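Local coordinates for putative cytosine/guanine deaminase (Unidentified, PDB 2PAJ), which catalyses the zinc-dependent hydrolytic deamination of isoxanthopterin and related 2-amino-4-hydroxypteridines, releasing ammonium, at residues A192-A195 and D196-L200; N138-Y142 and P143-F147; A218-V222 and L223-S227; S150-L153 and F154-E158. All coordinates share one frame; numbering follows the deposited sequence.

All four contacts are local and follow one another along the chain, so none nests within or crosses another. Interaction 2 comes first and shapes the loop between strand 131-136 and helix 149-159. Interaction 4 follows on that helix, and Tyr-141 OH of the loop meets Ser-150 OG of the helix. Interaction 1 lies in helix 190-203, where Leu-200 packs on Ser-150. Interaction 3 is last and turns the loop between strand 213-217 and helix 228-240. Tyr-193 of interaction 1 packs on its Pro-219. Tyr-139 of interaction 2 meets Thr-220 of the same loop. Together they tie successive strand-helix units of the TIM barrel. Interaction 3 comes closest to the zinc.

Interaction 1: residues A192-A195 and D196-L200; sequences AYVA and DIERL
Ile-197 packs against the ring of Tyr-193, one helical turn back. Ile-197 CB lies 3.7 Å from Val-194 O. Ile-197 CG1 points away from the carbonyl carbon (chi1 -80°) and passes 4.0 Å from Tyr-193 CE1. The chain runs straight on, and the end methyl, Ile-197 CD1, comes obliquely to 3.5 Å from Tyr-193 CE1. The phenol end points in toward the barrel, where Tyr-193 OH is hydrogen-bonded to Arg-168 O. The Arg-168 side chain also makes a cation-pi contact with the ring. Four successive backbone bonds link the segments. One is Ile-197 N to Tyr-193 O at 3.1 Å. On another side of the helix, Arg-199 NH1 forms a salt bridge with Asp-196 OD2 at 2.6 Å. The carboxylate offers its syn lone pair, and OD2 lies in the guanidinium plane. Arg-168 binds the other oxygen, OD1, so both are held, and Asp-148 takes Arg-199 NH2. Glu-198 reaches out to Arg-240. This is an amphipathic outer helix of a TIM barrel: Tyr-193, Ile-197 and Leu-200 face strands 163-168 and 213-217, while Asp-196, Glu-198 and Arg-199 along its flanks pair with charges of neighbouring elements.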
loop_
_atom_site.group_PDB
_atom_site.type_symbol
_atom_site.label_atom_id
_atom_site.label_comp_id
_atom_site.label_asym_id
_atom_site.label_seq_id
_atom_site.Cartn_x
_atom_site.Cartn_y
_atom_site.Cartn_z
ATOM N N ALA A 192 11.667 -24.464 1.524
ATOM C CA ALA A 192 10.583 -24.333 0.567
ATOM C C ALA A 192 10.319 -22.842 0.356
ATOM O O ALA A 192 10.197 -22.371 -0.785
ATOM C CB ALA A 192 9.336 -25.038 1.089
ATOM N N TYR A 193 10.261 -22.115 1.474
ATOM C CA TYR A 193 10.030 -20.671 1.505
ATOM C C TYR A 193 11.115 -20.008 0.660
ATOM O O TYR A 193 10.829 -19.383 -0.366
ATOM C CB TYR A 193 10.130 -20.180 2.954
ATOM C CG TYR A 193 9.573 -18.789 3.250
ATOM C CD1 TYR A 193 9.437 -17.823 2.244
ATOM C CD2 TYR A 193 9.218 -18.429 4.563
ATOM C CE1 TYR A 193 8.965 -16.536 2.532
ATOM C CE2 TYR A 193 8.744 -17.146 4.868
ATOM C CZ TYR A 193 8.621 -16.205 3.845
ATOM O OH TYR A 193 8.153 -14.938 4.135
ATOM N N VAL A 194 12.362 -20.162 1.093
ATOM C CA VAL A 194 13.496 -19.581 0.386
ATOM C C VAL A 194 13.458 -19.863 -1.108
ATOM O O VAL A 194 13.674 -18.979 -1.924
ATOM C CB VAL A 194 14.831 -20.119 0.951
ATOM C CG1 VAL A 194 16.004 -19.434 0.273
ATOM C CG2 VAL A 194 14.879 -19.907 2.450
ATOM N N ALA A 195 13.181 -21.110 -1.458
ATOM C CA ALA A 195 13.125 -21.516 -2.848
ATOM C C ALA A 195 12.097 -20.693 -3.612
ATOM O O ALA A 195 12.369 -20.186 -4.703
ATOM C CB ALA A 195 12.782 -23.001 -2.934
ATOM N N ASP A 196 10.921 -20.547 -3.018
ATOM C CA ASP A 196 9.840 -19.814 -3.650
ATOM C C ASP A 196 10.201 -18.379 -3.944
ATOM O O ASP A 196 9.882 -17.851 -5.011
ATOM C CB ASP A 196 8.601 -19.846 -2.769
ATOM C CG ASP A 196 7.345 -19.526 -3.541
ATOM O OD1 ASP A 196 6.298 -19.288 -2.899
ATOM O OD2 ASP A 196 7.410 -19.520 -4.793
ATOM N N ILE A 197 10.873 -17.748 -2.997
ATOM C CA ILE A 197 11.259 -16.369 -3.171
ATOM C C ILE A 197 12.263 -16.173 -4.299
ATOM O O ILE A 197 12.201 -15.182 -5.034
ATOM C CB ILE A 197 11.777 -15.800 -1.848
ATOM C CG1 ILE A 197 10.576 -15.438 -0.971
ATOM C CG2 ILE A 197 12.659 -14.593 -2.091
ATOM C CD1 ILE A 197 10.928 -14.680 0.272
ATOM N N GLU A 198 13.172 -17.125 -4.458
ATOM C CA GLU A 198 14.157 -17.041 -5.530
ATOM C C GLU A 198 13.394 -17.144 -6.858
ATOM O O GLU A 198 13.647 -16.408 -7.816
ATOM C CB GLU A 198 15.171 -18.170 -5.363
ATOM C CG GLU A 198 15.830 -18.132 -3.985
ATOM C CD GLU A 198 17.095 -18.978 -3.883
ATOM O OE1 GLU A 198 16.997 -20.229 -3.979
ATOM O OE2 GLU A 198 18.186 -18.388 -3.703
ATOM N N ARG A 199 12.422 -18.047 -6.877
ATOM C CA ARG A 199 11.592 -18.242 -8.046
ATOM C C ARG A 199 10.893 -16.915 -8.358
ATOM O O ARG A 199 10.987 -16.404 -9.475
ATOM C CB ARG A 199 10.576 -19.347 -7.763
ATOM C CG ARG A 199 9.519 -19.492 -8.818
ATOM C CD ARG A 199 8.234 -20.031 -8.197
ATOM N NE ARG A 199 7.038 -19.497 -8.855
ATOM C CZ ARG A 199 6.010 -18.961 -8.201
ATOM N NH1 ARG A 199 6.028 -18.894 -6.875
ATOM N NH2 ARG A 199 4.969 -18.473 -8.870
ATOM N N LEU A 200 10.206 -16.362 -7.359
ATOM C CA LEU A 200 9.491 -15.085 -7.497
ATOM C C LEU A 200 10.408 -13.898 -7.809
ATOM O O LEU A 200 10.062 -13.013 -8.593
ATOM C CB LEU A 200 8.719 -14.781 -6.214
ATOM C CG LEU A 200 7.595 -15.760 -5.880
ATOM C CD1 LEU A 200 7.047 -15.456 -4.488
ATOM C CD2 LEU A 200 6.506 -15.669 -6.955
#

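Interaction 2: residues N138-Y142 and P143-F147; sequences NYVYY and PGMPF
Met-145 lies across the ring of Tyr-142, and the two side chains cross at about a right angle. CB of Met-145 sits over the ring face, 3.7 Å from the centroid of the Tyr-142 ring and 13° off its normal. This is a CH-pi contact. The sulfur is farther out: Met-145 SD lies 4.5 Å from the centroid of the Tyr-142 ring in an oblique Met-aromatic contact. CG of Met-145 also lies 3.9 Å above the plane of the Phe-147 ring, over its centre. The thioether chain thus passes from one aromatic ring to another. A bend at its last torsion (chi3 50°) carries Met-145 CE to 3.5 Å from Tyr-141 CD1. This is the tight part. Val-140 CG2 adds a looser contact, 4.3 Å from Met-145 SD.

The other side is looser and faces solvent. Pro-143, Gly-144 and Pro-146 are all exposed there. A type II turn from Tyr-142 to Met-145 is closed by the hydrogen bond from Met-145 N to Tyr-142 O at 3.0 Å. Gly-144 has the positive phi (78°) usual at the third position of such a turn. Earlier in the loop, Asn-138 OD1 accepts a hydrogen bond from Val-140 N at 3.2 Å, the donor standing above the plane of the amide carbonyl. This makes an Asx turn.

The loop leaves strand 131-136 and enters helix 149-159. Tyr-141 OH bonds Ser-150 of that helix, and Val-140 O takes Ser-149 OG. Val-140 and Asn-138 pack on Phe-115 of helix 112-127, while Tyr-141 touches Leu-166 of strand 163-168.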
loop_
_atom_site.group_PDB
_atom_site.type_symbol
_atom_site.label_atom_id
_atom_site.label_comp_id
_atom_site.label_asym_id
_atom_site.label_seq_id
_atom_site.Cartn_x
_atom_site.Cartn_y
_atom_site.Cartn_z
ATOM N N ASN A 138 0.828 -10.827 1.764
ATOM C CA ASN A 138 0.168 -12.096 1.506
ATOM C C ASN A 138 0.814 -13.225 2.294
ATOM O O ASN A 138 2.036 -13.382 2.294
ATOM C CB ASN A 138 0.195 -12.398 0.003
ATOM C CG ASN A 138 -0.500 -13.702 -0.345
ATOM O OD1 ASN A 138 -1.397 -14.152 0.373
ATOM N ND2 ASN A 138 -0.109 -14.301 -1.468
ATOM N N TYR A 139 -0.007 -13.997 2.999
ATOM C CA TYR A 139 0.537 -15.100 3.762
ATOM C C TYR A 139 -0.246 -16.384 3.629
ATOM O O TYR A 139 -0.119 -17.307 4.448
ATOM C CB TYR A 139 0.758 -14.719 5.229
ATOM C CG TYR A 139 -0.451 -14.270 5.993
ATOM C CD1 TYR A 139 -1.456 -15.170 6.343
ATOM C CD2 TYR A 139 -0.543 -12.961 6.445
ATOM C CE1 TYR A 139 -2.511 -14.785 7.131
ATOM C CE2 TYR A 139 -1.590 -12.552 7.233
ATOM C CZ TYR A 139 -2.573 -13.468 7.575
ATOM O OH TYR A 139 -3.619 -13.068 8.361
ATOM N N VAL A 140 -1.049 -16.458 2.576
ATOM C CA VAL A 140 -1.746 -17.702 2.337
ATOM C C VAL A 140 -0.804 -18.525 1.438
ATOM O O VAL A 140 -0.675 -18.300 0.228
ATOM C CB VAL A 140 -3.145 -17.492 1.690
ATOM C CG1 VAL A 140 -3.683 -16.127 2.083
ATOM C CG2 VAL A 140 -3.102 -17.672 0.197
ATOM N N TYR A 141 -0.096 -19.441 2.095
ATOM C CA TYR A 141 0.858 -20.349 1.475
ATOM C C TYR A 141 0.886 -21.569 2.394
ATOM O O TYR A 141 0.759 -21.442 3.615
ATOM C CB TYR A 141 2.246 -19.720 1.432
ATOM C CG TYR A 141 2.350 -18.500 0.543
ATOM C CD1 TYR A 141 2.213 -18.611 -0.843
ATOM C CD2 TYR A 141 2.582 -17.229 1.091
ATOM C CE1 TYR A 141 2.301 -17.505 -1.657
ATOM C CE2 TYR A 141 2.672 -16.103 0.281
ATOM C CZ TYR A 141 2.526 -16.255 -1.090
ATOM O OH TYR A 141 2.567 -15.160 -1.904
ATOM N N TYR A 142 1.039 -22.751 1.810
ATOM C CA TYR A 142 1.087 -23.991 2.582
ATOM C C TYR A 142 1.449 -25.122 1.644
ATOM O O TYR A 142 1.104 -25.088 0.465
ATOM C CB TYR A 142 -0.265 -24.266 3.236
ATOM C CG TYR A 142 -1.418 -24.373 2.257
ATOM C CD1 TYR A 142 -1.800 -25.614 1.731
ATOM C CD2 TYR A 142 -2.164 -23.241 1.902
ATOM C CE1 TYR A 142 -2.901 -25.730 0.890
ATOM C CE2 TYR A 142 -3.265 -23.343 1.062
ATOM C CZ TYR A 142 -3.633 -24.590 0.563
ATOM O OH TYR A 142 -4.753 -24.709 -0.229
ATOM N N PRO A 143 2.163 -26.134 2.156
ATOM C CA PRO A 143 2.568 -27.271 1.332
ATOM C C PRO A 143 1.432 -27.833 0.481
ATOM O O PRO A 143 0.352 -28.132 0.988
ATOM C CB PRO A 143 3.075 -28.264 2.366
ATOM C CG PRO A 143 3.679 -27.367 3.403
ATOM C CD PRO A 143 2.629 -26.298 3.547
ATOM N N GLY A 144 1.676 -27.952 -0.819
ATOM C CA GLY A 144 0.674 -28.510 -1.707
ATOM C C GLY A 144 -0.481 -27.620 -2.125
ATOM O O GLY A 144 -1.453 -28.107 -2.705
ATOM N N MET A 145 -0.401 -26.325 -1.837
ATOM C CA MET A 145 -1.466 -25.411 -2.229
ATOM C C MET A 145 -1.749 -25.623 -3.721
ATOM O O MET A 145 -0.839 -25.579 -4.550
ATOM C CB MET A 145 -1.038 -23.971 -1.950
ATOM C CG MET A 145 -2.059 -22.906 -2.358
ATOM S SD MET A 145 -1.658 -21.278 -1.641
ATOM C CE MET A 145 0.056 -21.115 -2.092
ATOM N N PRO A 146 -3.023 -25.868 -4.076
ATOM C CA PRO A 146 -3.465 -26.101 -5.455
ATOM C C PRO A 146 -3.445 -24.887 -6.368
ATOM O O PRO A 146 -3.567 -25.024 -7.584
ATOM C CB PRO A 146 -4.878 -26.645 -5.273
ATOM C CG PRO A 146 -5.352 -25.902 -4.095
ATOM C CD PRO A 146 -4.163 -25.983 -3.148
ATOM N N PHE A 147 -3.301 -23.696 -5.800
ATOM C CA PHE A 147 -3.270 -22.496 -6.633
ATOM C C PHE A 147 -2.087 -21.590 -6.306
ATOM O O PHE A 147 -1.524 -21.641 -5.210
ATOM C CB PHE A 147 -4.585 -21.729 -6.494
ATOM C CG PHE A 147 -4.870 -21.288 -5.104
ATOM C CD1 PHE A 147 -4.435 -20.052 -4.653
ATOM C CD2 PHE A 147 -5.549 -22.119 -4.234
ATOM C CE1 PHE A 147 -4.670 -19.645 -3.356
ATOM C CE2 PHE A 147 -5.795 -21.734 -2.934
ATOM C CZ PHE A 147 -5.353 -20.485 -2.487
#

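Interaction 3: residues A218-V222 and L223-S227; sequences APTTV and LYSIS
Thr-221 O is gripped by two backbone donors. Tyr-224 N lies 2.6 Å from Thr-221 O, and Ser-225 N lies 2.7 Å from the same oxygen. The first donor is tilted from the carbonyl plane, and the second stands well above it. Ser-225 answers with its side chain: Ser-225 OG accepts from Thr-221 N at 2.9 Å, with a nearly straight angle of 166°. Its hydroxyl swings beside its own backbone N (chi1 -63°), which brings it back over the turn. Thr-221 and Ser-225 are therefore joined by two bonds, one each way. Ser-225 OG also lies 3.3 Å from Thr-220 CB. Thr-221 CG2 approaches the edge of the Tyr-224 ring in its plane, 3.5 Å from Tyr-224 CD1. Beside the turn, Ile-226 CD1 rests 4.1 Å from Pro-219 CG. Ser-247 OG bonds the backbone of this stretch, including Pro-219 O and Val-222 N. Ser-227 then caps helix 228-240. The side chain of Thr-221 is about 4 Å from that of the zinc ligand His-248, and that of Thr-220 about 7 Å from the zinc. Such a loop, following a barrel strand, borders the metal site in amidohydrolase TIM barrels.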
loop_
_atom_site.group_PDB
_atom_site.type_symbol
_atom_site.label_atom_id
_atom_site.label_comp_id
_atom_site.label_asym_id
_atom_site.label_seq_id
_atom_site.Cartn_x
_atom_site.Cartn_y
_atom_site.Cartn_z
ATOM N N ALA A 218 8.944 -11.230 3.466
ATOM C CA ALA A 218 8.051 -10.807 4.548
ATOM C C ALA A 218 7.421 -11.821 5.512
ATOM O O ALA A 218 6.196 -11.948 5.571
ATOM C CB ALA A 218 6.940 -9.944 3.950
ATOM N N PRO A 219 8.240 -12.530 6.299
ATOM C CA PRO A 219 7.671 -13.500 7.244
ATOM C C PRO A 219 6.632 -12.781 8.128
ATOM O O PRO A 219 6.975 -11.841 8.847
ATOM C CB PRO A 219 8.892 -13.950 8.041
ATOM C CG PRO A 219 10.014 -13.811 7.045
ATOM C CD PRO A 219 9.710 -12.498 6.382
ATOM N N THR A 220 5.379 -13.226 8.080
ATOM C CA THR A 220 4.291 -12.595 8.840
ATOM C C THR A 220 4.666 -11.823 10.114
ATOM O O THR A 220 4.735 -10.595 10.095
ATOM C CB THR A 220 3.216 -13.619 9.175
ATOM O OG1 THR A 220 3.073 -14.519 8.066
ATOM C CG2 THR A 220 1.878 -12.907 9.414
ATOM N N THR A 221 4.873 -12.535 11.219
ATOM C CA THR A 221 5.272 -11.904 12.481
ATOM C C THR A 221 6.646 -12.463 12.792
ATOM O O THR A 221 6.795 -13.423 13.539
ATOM C CB THR A 221 4.308 -12.239 13.634
ATOM O OG1 THR A 221 2.966 -11.975 13.213
ATOM C CG2 THR A 221 4.626 -11.381 14.866
ATOM N N VAL A 222 7.644 -11.842 12.190
ATOM C CA VAL A 222 9.029 -12.257 12.313
ATOM C C VAL A 222 9.495 -12.801 13.680
ATOM O O VAL A 222 10.341 -13.694 13.730
ATOM C CB VAL A 222 9.955 -11.104 11.842
ATOM C CG1 VAL A 222 10.367 -10.230 13.013
ATOM C CG2 VAL A 222 11.142 -11.665 11.097
ATOM N N LEU A 223 8.963 -12.287 14.783
ATOM C CA LEU A 223 9.388 -12.793 16.086
ATOM C C LEU A 223 8.608 -14.035 16.508
ATOM O O LEU A 223 8.751 -14.505 17.631
ATOM C CB LEU A 223 9.237 -11.722 17.167
ATOM C CG LEU A 223 9.951 -10.392 16.944
ATOM C CD1 LEU A 223 9.748 -9.503 18.167
ATOM C CD2 LEU A 223 11.434 -10.628 16.693
ATOM N N TYR A 224 7.769 -14.552 15.615
ATOM C CA TYR A 224 6.986 -15.748 15.910
ATOM C C TYR A 224 6.909 -16.696 14.718
ATOM O O TYR A 224 7.094 -17.893 14.866
ATOM C CB TYR A 224 5.571 -15.372 16.374
ATOM C CG TYR A 224 5.545 -14.644 17.702
ATOM C CD1 TYR A 224 5.240 -13.277 17.770
ATOM C CD2 TYR A 224 5.883 -15.308 18.890
ATOM C CE1 TYR A 224 5.282 -12.588 18.976
ATOM C CE2 TYR A 224 5.925 -14.629 20.103
ATOM C CZ TYR A 224 5.625 -13.266 20.137
ATOM O OH TYR A 224 5.689 -12.590 21.339
ATOM N N SER A 225 6.658 -16.163 13.530
ATOM C CA SER A 225 6.545 -16.998 12.331
ATOM C C SER A 225 7.812 -17.804 12.035
ATOM O O SER A 225 7.751 -18.868 11.418
ATOM C CB SER A 225 6.221 -16.127 11.107
ATOM O OG SER A 225 4.971 -15.481 11.245
ATOM N N ILE A 226 8.947 -17.300 12.510
ATOM C CA ILE A 226 10.234 -17.913 12.237
ATOM C C ILE A 226 11.245 -17.926 13.400
ATOM O O ILE A 226 11.191 -17.088 14.301
ATOM C CB ILE A 226 10.816 -17.202 10.991
ATOM C CG1 ILE A 226 10.524 -18.068 9.774
ATOM C CG2 ILE A 226 12.278 -16.838 11.177
ATOM C CD1 ILE A 226 10.987 -17.480 8.472
ATOM N N SER A 227 12.169 -18.884 13.376
ATOM C CA SER A 227 13.182 -18.985 14.423
ATOM C C SER A 227 14.194 -17.845 14.278
ATOM O O SER A 227 14.415 -17.352 13.177
ATOM C CB SER A 227 13.911 -20.324 14.325
ATOM O OG SER A 227 14.725 -20.365 13.166
#

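Interaction 4: residues S150-L153 and F154-E158; sequences SAIL and FEEAE
The Phe-154 ring leans over the backbone of Ser-150, one turn earlier. Phe-154 CD2 lies 3.3 Å from Ser-150 O, which meets the ring obliquely. Away from this contact the ring of Tyr-204 stacks with it, and Phe-164 meets it edge-to-face. CG of Phe-154 is anti to the carbonyl carbon (chi1 -82°), which turns the ring back along the helix. The second flat group is the carboxylate of Glu-155. Its chain lies back along Ala-151, with Glu-155 OE2 3.6 Å from Ala-151 CB and close to Ala-151 O without bonding it. The polar end is held by a salt bridge from OE1 to Arg-116. Glu-156 bends at its second torsion (chi2 -53°), and its OE2 reaches the same arginine. One guanidinium therefore joins two neighbouring acids, which would offset their charges. CG of Glu-156 lies 4.3 Å from Ile-152 CG2. Four backbone bonds run beneath, among them Phe-154 N to Ser-150 O at 3.1 Å. Helix 149-159 is the crossover between barrel strands 131-136 and 163-168. Phe-154 packs on Leu-166, and Leu-153 and Ala-157 on Phe-164, all of strand 163-168. Leu-153 also touches Ala-119, and Ile-152 Glu-112, so helix 112-127 lies alongside.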
loop_
_atom_site.group_PDB
_atom_site.type_symbol
_atom_site.label_atom_id
_atom_site.label_comp_id
_atom_site.label_asym_id
_atom_site.label_seq_id
_atom_site.Cartn_x
_atom_site.Cartn_y
_atom_site.Cartn_z
ATOM N N SER A 150 0.564 -15.853 -5.422
ATOM C CA SER A 150 1.380 -14.824 -6.016
ATOM C C SER A 150 0.980 -14.548 -7.462
ATOM O O SER A 150 0.819 -13.388 -7.855
ATOM C CB SER A 150 2.835 -15.239 -5.926
ATOM O OG SER A 150 3.152 -15.555 -4.583
ATOM N N ALA A 151 0.812 -15.603 -8.253
ATOM C CA ALA A 151 0.425 -15.444 -9.649
ATOM C C ALA A 151 -0.848 -14.616 -9.744
ATOM O O ALA A 151 -0.904 -13.609 -10.440
ATOM C CB ALA A 151 0.196 -16.803 -10.277
ATOM N N ILE A 152 -1.870 -15.070 -9.036
ATOM C CA ILE A 152 -3.164 -14.412 -9.026
ATOM C C ILE A 152 -3.088 -12.929 -8.639
ATOM O O ILE A 152 -3.691 -12.074 -9.300
ATOM C CB ILE A 152 -4.121 -15.152 -8.062
ATOM C CG1 ILE A 152 -4.332 -16.592 -8.555
ATOM C CG2 ILE A 152 -5.425 -14.399 -7.951
ATOM C CD1 ILE A 152 -4.960 -17.510 -7.532
ATOM N N LEU A 153 -2.341 -12.624 -7.579
ATOM C CA LEU A 153 -2.207 -11.251 -7.124
ATOM C C LEU A 153 -1.618 -10.331 -8.195
ATOM O O LEU A 153 -2.140 -9.231 -8.414
ATOM C CB LEU A 153 -1.366 -11.193 -5.848
ATOM C CG LEU A 153 -2.038 -11.648 -4.546
ATOM C CD1 LEU A 153 -1.104 -11.453 -3.357
ATOM C CD2 LEU A 153 -3.300 -10.860 -4.332
ATOM N N PHE A 154 -0.547 -10.764 -8.861
ATOM C CA PHE A 154 0.071 -9.952 -9.916
ATOM C C PHE A 154 -0.863 -9.832 -11.125
ATOM O O PHE A 154 -0.903 -8.811 -11.805
ATOM C CB PHE A 154 1.407 -10.565 -10.359
ATOM C CG PHE A 154 2.568 -10.215 -9.469
ATOM C CD1 PHE A 154 3.057 -8.915 -9.413
ATOM C CD2 PHE A 154 3.175 -11.188 -8.690
ATOM C CE1 PHE A 154 4.144 -8.589 -8.586
ATOM C CE2 PHE A 154 4.251 -10.892 -7.864
ATOM C CZ PHE A 154 4.746 -9.587 -7.805
ATOM N N GLU A 155 -1.622 -10.883 -11.388
ATOM C CA GLU A 155 -2.538 -10.879 -12.512
ATOM C C GLU A 155 -3.604 -9.824 -12.302
ATOM O O GLU A 155 -3.841 -8.977 -13.167
ATOM C CB GLU A 155 -3.190 -12.256 -12.675
ATOM C CG GLU A 155 -2.209 -13.333 -13.123
ATOM C CD GLU A 155 -2.827 -14.715 -13.172
ATOM O OE1 GLU A 155 -3.720 -14.941 -14.021
ATOM O OE2 GLU A 155 -2.427 -15.579 -12.358
ATOM N N GLU A 156 -4.238 -9.872 -11.138
ATOM C CA GLU A 156 -5.291 -8.929 -10.809
ATOM C C GLU A 156 -4.807 -7.484 -10.798
ATOM O O GLU A 156 -5.445 -6.603 -11.374
ATOM C CB GLU A 156 -5.909 -9.305 -9.456
ATOM C CG GLU A 156 -6.670 -10.613 -9.503
ATOM C CD GLU A 156 -7.700 -10.637 -10.627
ATOM O OE1 GLU A 156 -8.604 -9.770 -10.634
ATOM O OE2 GLU A 156 -7.602 -11.513 -11.514
ATOM N N ALA A 157 -3.672 -7.247 -10.151
ATOM C CA ALA A 157 -3.127 -5.904 -10.065
ATOM C C ALA A 157 -2.955 -5.307 -11.450
ATOM O O ALA A 157 -3.336 -4.168 -11.710
ATOM C CB ALA A 157 -1.792 -5.928 -9.336
ATOM N N GLU A 158 -2.386 -6.094 -12.345
ATOM C CA GLU A 158 -2.140 -5.640 -13.694
ATOM C C GLU A 158 -3.397 -5.494 -14.545
ATOM O O GLU A 158 -3.431 -4.681 -15.465
ATOM C CB GLU A 158 -1.169 -6.588 -14.361
ATOM C CG GLU A 158 -0.933 -6.251 -15.794
ATOM C CD GLU A 158 -0.541 -7.470 -16.576
ATOM O OE1 GLU A 158 0.682 -7.755 -16.666
ATOM O OE2 GLU A 158 -1.475 -8.149 -17.075
#